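Local coordinates for protein endolysin B (Mycobacterium phage D29, PDB 3HC7) that hydrolyses the ester linkage between mycolic acids and the peptidoglycan-bound arabinogalactan of the mycobacterial cell wall, helping the phage to lyse its host, at residues H133-A137 / Y161-G165; N118-G124 / T140-L144. All blocks are in the same frame, centred on the assembly; numbering follows the deposited sequence.

How the interactions relate
The two contacts lie with their centres about 12 Å apart on the same side of the chain's centre, in the connections that follow strands 110-116 and 157-161 of the five-stranded parallel sheet, one segment including the short strand 140-141. Their segments alternate along the chain: 118-124, 133-137, 140-144, then 161-165. Interaction 2 is the more buried; interaction 1 lies nearer the surface. R121 joins them, leaving interaction 2 to pack against A136 and A162 of interaction 1, 3.4 Å from its NE to A162 CB. Interaction 2 folds the long connection after 110-116 back on itself near S82, and interaction 1 joins it to the loop that leads to D166, the probable catalytic aspartate.

Interaction 1. Residues H133-A137 / Y161-G165; sequences HPVAA and YAHDG
H133 places its CB squarely over the imidazole of H163, in a closely packed part of the contact. The CB stands 3.4 Å from the centre of the H163 ring, only 7° off its normal, a CH-pi contact on one face. The two rings are oblique, 5.0 Å between centroids. With H163 CG anti to its own carbonyl carbon (chi1 -63°), the ring lies beneath H133 and is fixed at both nitrogens: NE2 bonds to D129, ND1 to the carbonyl of P239. Y242 also stacks on the ring, and its OH is hydrogen-bonded to the backbone N of H163. H133 NE2 in turn bonds to the carbonyl of K237.

Along the backbones V135 and H163 form a single beta bridge. A136 N gives a short bond, 2.7 Å, to A162 O, while D164 N reaches P134 O over a longer 3.3 Å, close to the line of that carbonyl. Beside the short bond the methyls of A136 and A162 meet at 3.9 Å in the buried part.

The solvent side is looser: P134 and V135 are exposed, and the CB of V135 points away from 161-165. At the A137 end the D164 carboxylate, partly exposed, accepts through OD2 from A137 N at 2.8 Å, the donor standing 42° out of the carboxylate plane, and OD2 lies against A137 CB.

H163 is about 5 Å from D166 and about 7 Å from H240, side chain to side chain, so the contact lies next to the catalytic H240 and the probable catalytic aspartate D166 of this alpha/beta-hydrolase fold. The segment 161-165 runs straight off edge strand 157-161, where Y161 still pairs with strand 110-116 through F115 and packs on helix 245-251; 133-137 leads on toward strand 140-141.

Interaction 2. Residues N118-G124 / T140-L144; sequences NPMRQKG and TLGIL
An Asx turn overlapping a type I beta turn, just after strand 110-116 and close to the catalytic S82, opens this contact: N118 OD1 accepts from M120 N, and N118 O from R121 N. The turn presents P119 to the segment 140-144. P119 O is gripped by L144 N at 3.1 Å, and G142 CA closes on the same oxygen. P119 CB and M120 CG each lie 3.8 Å from L144 CD1, so one methyl fills the angle between the two residues; L144 CG, anti to its carbonyl carbon (chi1 -68°), carries it there.

In the middle the backbones come close at G142, whose N bonds to R121 O at 2.8 Å, in the carbonyl plane and on a lone pair. G142 has no side chain and turns its CA directly to P119 O and the backbone of the turn, which lets the two chains approach so closely.

R121 sends its chain out extended and then bends it at chi3 (69°), which brings the guanidinium to T140, the two side chains crossing at a slant. NH2 makes a weak bond to T140 OG1, which lies at the edge of the guanidinium near its plane, 2.8 Å long but with only 121° at the hydrogen; L141 CA lies over one face. T140 OG1 also bonds to A137 O; NE and NH1 of R121 go to the carbonyls of A169 and F125, holding the buried group from several directions. At the exposed end G124 N bonds to T140 O at 3.1 Å, and K123 lays its CG against L141 CD2 (3.9 Å).

Helix 83-96, following S82, covers P119, M120 and L144, helix 179-189 packs on P119, I143 and L144, and L141 pairs through its backbone with I171 of strand 171-172.

Interaction 1. Residues H133-A137 / Y161-G165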
ATOM      1  N   HIS A 133      -1.361  12.295 -15.305  1.00 75.02           N
ATOM      2  CA  HIS A 133      -2.429  12.384 -14.315  1.00 77.12           C
ATOM      3  C   HIS A 133      -2.184  13.443 -13.244  1.00 80.33           C
ATOM      4  O   HIS A 133      -1.063  13.601 -12.759  1.00 77.96           O
ATOM      5  CB  HIS A 133      -2.689  11.015 -13.677  1.00 70.17           C
ATOM      6  CG  HIS A 133      -3.457  10.083 -14.558  1.00 71.41           C
ATOM      7  ND1 HIS A 133      -4.816  10.201 -14.758  1.00 75.81           N
ATOM      8  CD2 HIS A 133      -3.057   9.028 -15.308  1.00 72.25           C
ATOM      9  CE1 HIS A 133      -5.220   9.258 -15.589  1.00 72.46           C
ATOM     10  NE2 HIS A 133      -4.173   8.532 -15.937  1.00 71.80           N
ATOM     11  N   PRO A 134      -3.251  14.164 -12.866  1.00 82.87           N
ATOM     12  CA  PRO A 134      -3.189  15.220 -11.851  1.00 82.08           C
ATOM     13  C   PRO A 134      -3.026  14.635 -10.452  1.00 74.67           C
ATOM     14  O   PRO A 134      -3.697  13.665 -10.109  1.00 69.90           O
ATOM     15  CB  PRO A 134      -4.549  15.905 -11.979  1.00 85.28           C
ATOM     16  CG  PRO A 134      -5.459  14.857 -12.533  1.00 83.12           C
ATOM     17  CD  PRO A 134      -4.625  13.913 -13.340  1.00 82.34           C
ATOM     18  N   VAL A 135      -2.136  15.217  -9.659  1.00 72.90           N
ATOM     19  CA  VAL A 135      -1.924  14.754  -8.297  1.00 72.56           C
ATOM     20  C   VAL A 135      -3.241  14.812  -7.524  1.00 72.62           C
ATOM     21  O   VAL A 135      -4.111  15.626  -7.833  1.00 69.39           O
ATOM     22  CB  VAL A 135      -0.851  15.597  -7.582  1.00 73.98           C
ATOM     23  CG1 VAL A 135      -1.341  17.024  -7.395  1.00 75.34           C
ATOM     24  CG2 VAL A 135      -0.469  14.965  -6.247  1.00 69.36           C
ATOM     25  N   ALA A 136      -3.386  13.936  -6.533  1.00 72.48           N
ATOM     26  CA  ALA A 136      -4.586  13.888  -5.704  1.00 70.87           C
ATOM     27  C   ALA A 136      -4.819  15.210  -4.972  1.00 67.54           C
ATOM     28  O   ALA A 136      -3.873  15.843  -4.510  1.00 63.70           O
ATOM     29  CB  ALA A 136      -4.485  12.745  -4.707  1.00 68.55           C
ATOM     30  N   ALA A 137      -6.084  15.608  -4.858  1.00 69.10           N
ATOM     31  CA  ALA A 137      -6.457  16.891  -4.258  1.00 67.39           C
ATOM     32  C   ALA A 137      -6.199  16.935  -2.755  1.00 60.45           C
ATOM     33  O   ALA A 137      -6.075  15.894  -2.110  1.00 60.92           O
ATOM     34  CB  ALA A 137      -7.918  17.200  -4.554  1.00 70.43           C
ATOM     35  N   TYR A 161       2.821   9.053  -3.975  1.00 53.66           N
ATOM     36  CA  TYR A 161       2.307   9.391  -5.297  1.00 49.23           C
ATOM     37  C   TYR A 161       0.877   8.912  -5.461  1.00 53.59           C
ATOM     38  O   TYR A 161       0.625   7.739  -5.373  1.00 47.82           O
ATOM     39  CB  TYR A 161       3.175   8.718  -6.349  1.00 48.90           C
ATOM     40  CG  TYR A 161       4.636   9.112  -6.338  1.00 53.82           C
ATOM     41  CD1 TYR A 161       5.038  10.383  -6.697  1.00 61.99           C
ATOM     42  CD2 TYR A 161       5.599   8.210  -6.007  1.00 52.05           C
ATOM     43  CE1 TYR A 161       6.365  10.740  -6.705  1.00 70.88           C
ATOM     44  CE2 TYR A 161       6.912   8.558  -6.000  1.00 63.49           C
ATOM     45  CZ  TYR A 161       7.291   9.822  -6.350  1.00 70.82           C
ATOM     46  OH  TYR A 161       8.606  10.140  -6.353  1.00 72.61           O
ATOM     47  N   ALA A 162      -0.033   9.830  -5.720  1.00 51.97           N
ATOM     48  CA  ALA A 162      -1.453   9.528  -5.745  1.00 56.04           C
ATOM     49  C   ALA A 162      -2.159  10.395  -6.765  1.00 54.82           C
ATOM     50  O   ALA A 162      -1.969  11.610  -6.787  1.00 55.20           O
ATOM     51  CB  ALA A 162      -2.058   9.734  -4.362  1.00 56.07           C
ATOM     52  N   HIS A 163      -2.971   9.764  -7.609  1.00 58.01           N
ATOM     53  CA  HIS A 163      -3.723  10.469  -8.644  1.00 59.04           C
ATOM     54  C   HIS A 163      -5.181  10.570  -8.246  1.00 67.33           C
ATOM     55  O   HIS A 163      -5.744   9.619  -7.700  1.00 62.05           O
ATOM     56  CB  HIS A 163      -3.684   9.708  -9.975  1.00 52.89           C
ATOM     57  CG  HIS A 163      -2.320   9.572 -10.569  1.00 55.92           C
ATOM     58  ND1 HIS A 163      -1.933   8.461 -11.285  1.00 55.50           N
ATOM     59  CD2 HIS A 163      -1.252  10.406 -10.559  1.00 61.73           C
ATOM     60  CE1 HIS A 163      -0.685   8.614 -11.692  1.00 64.85           C
ATOM     61  NE2 HIS A 163      -0.248   9.785 -11.263  1.00 66.80           N
ATOM     62  N   ASP A 164      -5.811  11.701  -8.539  1.00 74.45           N
ATOM     63  CA  ASP A 164      -7.262  11.727  -8.475  1.00 75.86           C
ATOM     64  C   ASP A 164      -7.775  10.805  -9.572  1.00 66.34           C
ATOM     65  O   ASP A 164      -7.261  10.800 -10.690  1.00 76.74           O
ATOM     66  CB  ASP A 164      -7.819  13.148  -8.598  1.00 85.58           C
ATOM     67  CG  ASP A 164      -8.280  13.707  -7.253  1.00 93.40           C
ATOM     68  OD1 ASP A 164      -9.084  13.026  -6.585  1.00 95.53           O
ATOM     69  OD2 ASP A 164      -7.844  14.811  -6.858  1.00 91.69           O
ATOM     70  N   GLY A 165      -8.774  10.006  -9.246  1.00 56.64           N
ATOM     71  CA  GLY A 165      -9.216   8.956 -10.145  1.00 64.27           C
ATOM     72  C   GLY A 165      -8.858   7.623  -9.521  1.00 62.55           C
ATOM     73  O   GLY A 165      -9.542   6.620  -9.730  1.00 58.11           O
TER

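Interaction 2. Residues N118-G124 / T140-L144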
ATOM      1  N   ASN A 118      -1.803   4.559  -2.480  1.00 39.17           N
ATOM      2  CA  ASN A 118      -1.792   4.131  -1.076  1.00 32.90           C
ATOM      3  C   ASN A 118      -3.139   4.214  -0.324  1.00 34.35           C
ATOM      4  O   ASN A 118      -3.616   5.305   0.002  1.00 34.60           O
ATOM      5  CB  ASN A 118      -0.725   4.959  -0.333  1.00 34.44           C
ATOM      6  CG  ASN A 118      -0.504   4.498   1.089  1.00 39.28           C
ATOM      7  OD1 ASN A 118      -0.987   3.443   1.491  1.00 42.63           O
ATOM      8  ND2 ASN A 118       0.231   5.290   1.863  1.00 45.46           N
ATOM      9  N   PRO A 119      -3.747   3.054  -0.018  1.00 38.55           N
ATOM     10  CA  PRO A 119      -5.016   3.072   0.723  1.00 35.73           C
ATOM     11  C   PRO A 119      -4.881   3.617   2.145  1.00 33.11           C
ATOM     12  O   PRO A 119      -5.897   3.894   2.780  1.00 33.48           O
ATOM     13  CB  PRO A 119      -5.429   1.598   0.750  1.00 37.98           C
ATOM     14  CG  PRO A 119      -4.733   0.988  -0.423  1.00 40.39           C
ATOM     15  CD  PRO A 119      -3.410   1.706  -0.501  1.00 39.98           C
ATOM     16  N   MET A 120      -3.654   3.769   2.637  1.00 32.65           N
ATOM     17  CA  MET A 120      -3.429   4.369   3.946  1.00 32.08           C
ATOM     18  C   MET A 120      -2.859   5.766   3.808  1.00 36.09           C
ATOM     19  O   MET A 120      -2.299   6.303   4.764  1.00 38.63           O
ATOM     20  CB  MET A 120      -2.421   3.553   4.763  1.00 33.86           C
ATOM     21  CG  MET A 120      -2.917   2.224   5.294  1.00 37.00           C
ATOM     22  SD  MET A 120      -1.560   1.335   6.105  1.00 32.13           S
ATOM     23  CE  MET A 120      -1.285   2.349   7.559  1.00 26.44           C
ATOM     24  N   ARG A 121      -2.956   6.351   2.623  1.00 34.33           N
ATOM     25  CA  ARG A 121      -2.325   7.650   2.410  1.00 44.92           C
ATOM     26  C   ARG A 121      -2.837   8.709   3.391  1.00 46.67           C
ATOM     27  O   ARG A 121      -4.042   8.902   3.539  1.00 43.43           O
ATOM     28  CB  ARG A 121      -2.497   8.126   0.970  1.00 45.73           C
ATOM     29  CG  ARG A 121      -1.736   9.405   0.672  1.00 51.92           C
ATOM     30  CD  ARG A 121      -1.840   9.795  -0.788  1.00 47.31           C
ATOM     31  NE  ARG A 121      -3.192  10.224  -1.142  1.00 48.46           N
ATOM     32  CZ  ARG A 121      -3.678  11.438  -0.899  1.00 51.70           C
ATOM     33  NH1 ARG A 121      -2.931  12.353  -0.292  1.00 53.32           N
ATOM     34  NH2 ARG A 121      -4.914  11.738  -1.259  1.00 55.21           N
ATOM     35  N   GLN A 122      -1.902   9.380   4.059  1.00 42.79           N
ATOM     36  CA  GLN A 122      -2.218  10.420   5.033  1.00 37.53           C
ATOM     37  C   GLN A 122      -3.005  11.544   4.367  1.00 47.59           C
ATOM     38  O   GLN A 122      -2.827  11.809   3.176  1.00 48.21           O
ATOM     39  CB  GLN A 122      -0.919  10.963   5.647  1.00 47.36           C
ATOM     40  CG  GLN A 122      -1.054  12.279   6.406  1.00 44.43           C
ATOM     41  CD  GLN A 122       0.251  12.720   7.044  1.00 51.37           C
ATOM     42  OE1 GLN A 122       1.046  11.894   7.492  1.00 50.00           O
ATOM     43  NE2 GLN A 122       0.478  14.028   7.090  1.00 52.83           N
ATOM     44  N   LYS A 123      -3.871  12.204   5.131  1.00 52.86           N
ATOM     45  CA  LYS A 123      -4.723  13.250   4.570  1.00 55.41           C
ATOM     46  C   LYS A 123      -3.902  14.426   4.030  1.00 58.49           C
ATOM     47  O   LYS A 123      -3.075  14.998   4.743  1.00 62.00           O
ATOM     48  CB  LYS A 123      -5.722  13.754   5.614  1.00 61.97           C
ATOM     49  CG  LYS A 123      -6.918  14.481   5.008  1.00 71.92           C
ATOM     50  CD  LYS A 123      -7.363  15.659   5.864  1.00 81.79           C
ATOM     51  CE  LYS A 123      -7.600  15.264   7.314  1.00 85.10           C
ATOM     52  NZ  LYS A 123      -7.974  16.451   8.144  1.00 90.09           N
ATOM     53  N   GLY A 124      -4.131  14.777   2.767  1.00 57.37           N
ATOM     54  CA  GLY A 124      -3.497  15.937   2.167  1.00 66.79           C
ATOM     55  C   GLY A 124      -2.021  15.775   1.847  1.00 66.71           C
ATOM     56  O   GLY A 124      -1.355  16.729   1.452  1.00 74.37           O
ATOM     57  N   THR A 140      -8.387  15.070   0.051  1.00 61.98           N
ATOM     58  CA  THR A 140      -8.495  13.619  -0.070  1.00 62.38           C
ATOM     59  C   THR A 140      -7.463  12.870   0.767  1.00 55.31           C
ATOM     60  O   THR A 140      -6.406  13.406   1.130  1.00 49.68           O
ATOM     61  CB  THR A 140      -8.409  13.132  -1.538  1.00 60.35           C
ATOM     62  OG1 THR A 140      -7.086  13.336  -2.044  1.00 61.19           O
ATOM     63  CG2 THR A 140      -9.413  13.865  -2.411  1.00 59.78           C
ATOM     64  N   LEU A 141      -7.789  11.618   1.063  1.00 45.19           N
ATOM     65  CA  LEU A 141      -6.925  10.744   1.845  1.00 44.13           C
ATOM     66  C   LEU A 141      -7.119   9.289   1.433  1.00 46.11           C
ATOM     67  O   LEU A 141      -7.883   8.992   0.511  1.00 50.18           O
ATOM     68  CB  LEU A 141      -7.214  10.892   3.339  1.00 45.36           C
ATOM     69  CG  LEU A 141      -8.644  11.218   3.770  1.00 49.13           C
ATOM     70  CD1 LEU A 141      -9.656  10.357   3.051  1.00 51.34           C
ATOM     71  CD2 LEU A 141      -8.776  11.071   5.277  1.00 41.96           C
ATOM     72  N   GLY A 142      -6.421   8.389   2.118  1.00 38.78           N
ATOM     73  CA  GLY A 142      -6.613   6.973   1.899  1.00 38.65           C
ATOM     74  C   GLY A 142      -7.966   6.541   2.431  1.00 38.36           C
ATOM     75  O   GLY A 142      -8.454   7.047   3.444  1.00 31.62           O
ATOM     76  N   ILE A 143      -8.585   5.593   1.744  1.00 35.93           N
ATOM     77  CA  ILE A 143      -9.864   5.069   2.190  1.00 30.75           C
ATOM     78  C   ILE A 143      -9.814   4.426   3.589  1.00 37.14           C
ATOM     79  O   ILE A 143     -10.755   4.577   4.377  1.00 37.70           O
ATOM     80  CB  ILE A 143     -10.408   4.063   1.170  1.00 35.52           C
ATOM     81  CG1 ILE A 143     -11.838   3.670   1.526  1.00 34.39           C
ATOM     82  CG2 ILE A 143      -9.474   2.861   1.070  1.00 31.46           C
ATOM     83  CD1 ILE A 143     -12.495   2.759   0.513  1.00 30.48           C
ATOM     84  N   LEU A 144      -8.728   3.715   3.902  1.00 33.12           N
ATOM     85  CA  LEU A 144      -8.651   2.939   5.152  1.00 33.01           C
ATOM     86  C   LEU A 144      -8.656   3.816   6.402  1.00 33.08           C
ATOM     87  O   LEU A 144      -8.011   4.850   6.429  1.00 34.48           O
ATOM     88  CB  LEU A 144      -7.408   2.051   5.163  1.00 28.24           C
ATOM     89  CG  LEU A 144      -7.363   0.887   4.176  1.00 34.17           C
ATOM     90  CD1 LEU A 144      -5.995   0.238   4.209  1.00 32.54           C
ATOM     91  CD2 LEU A 144      -8.444  -0.147   4.489  1.00 30.92           C
TER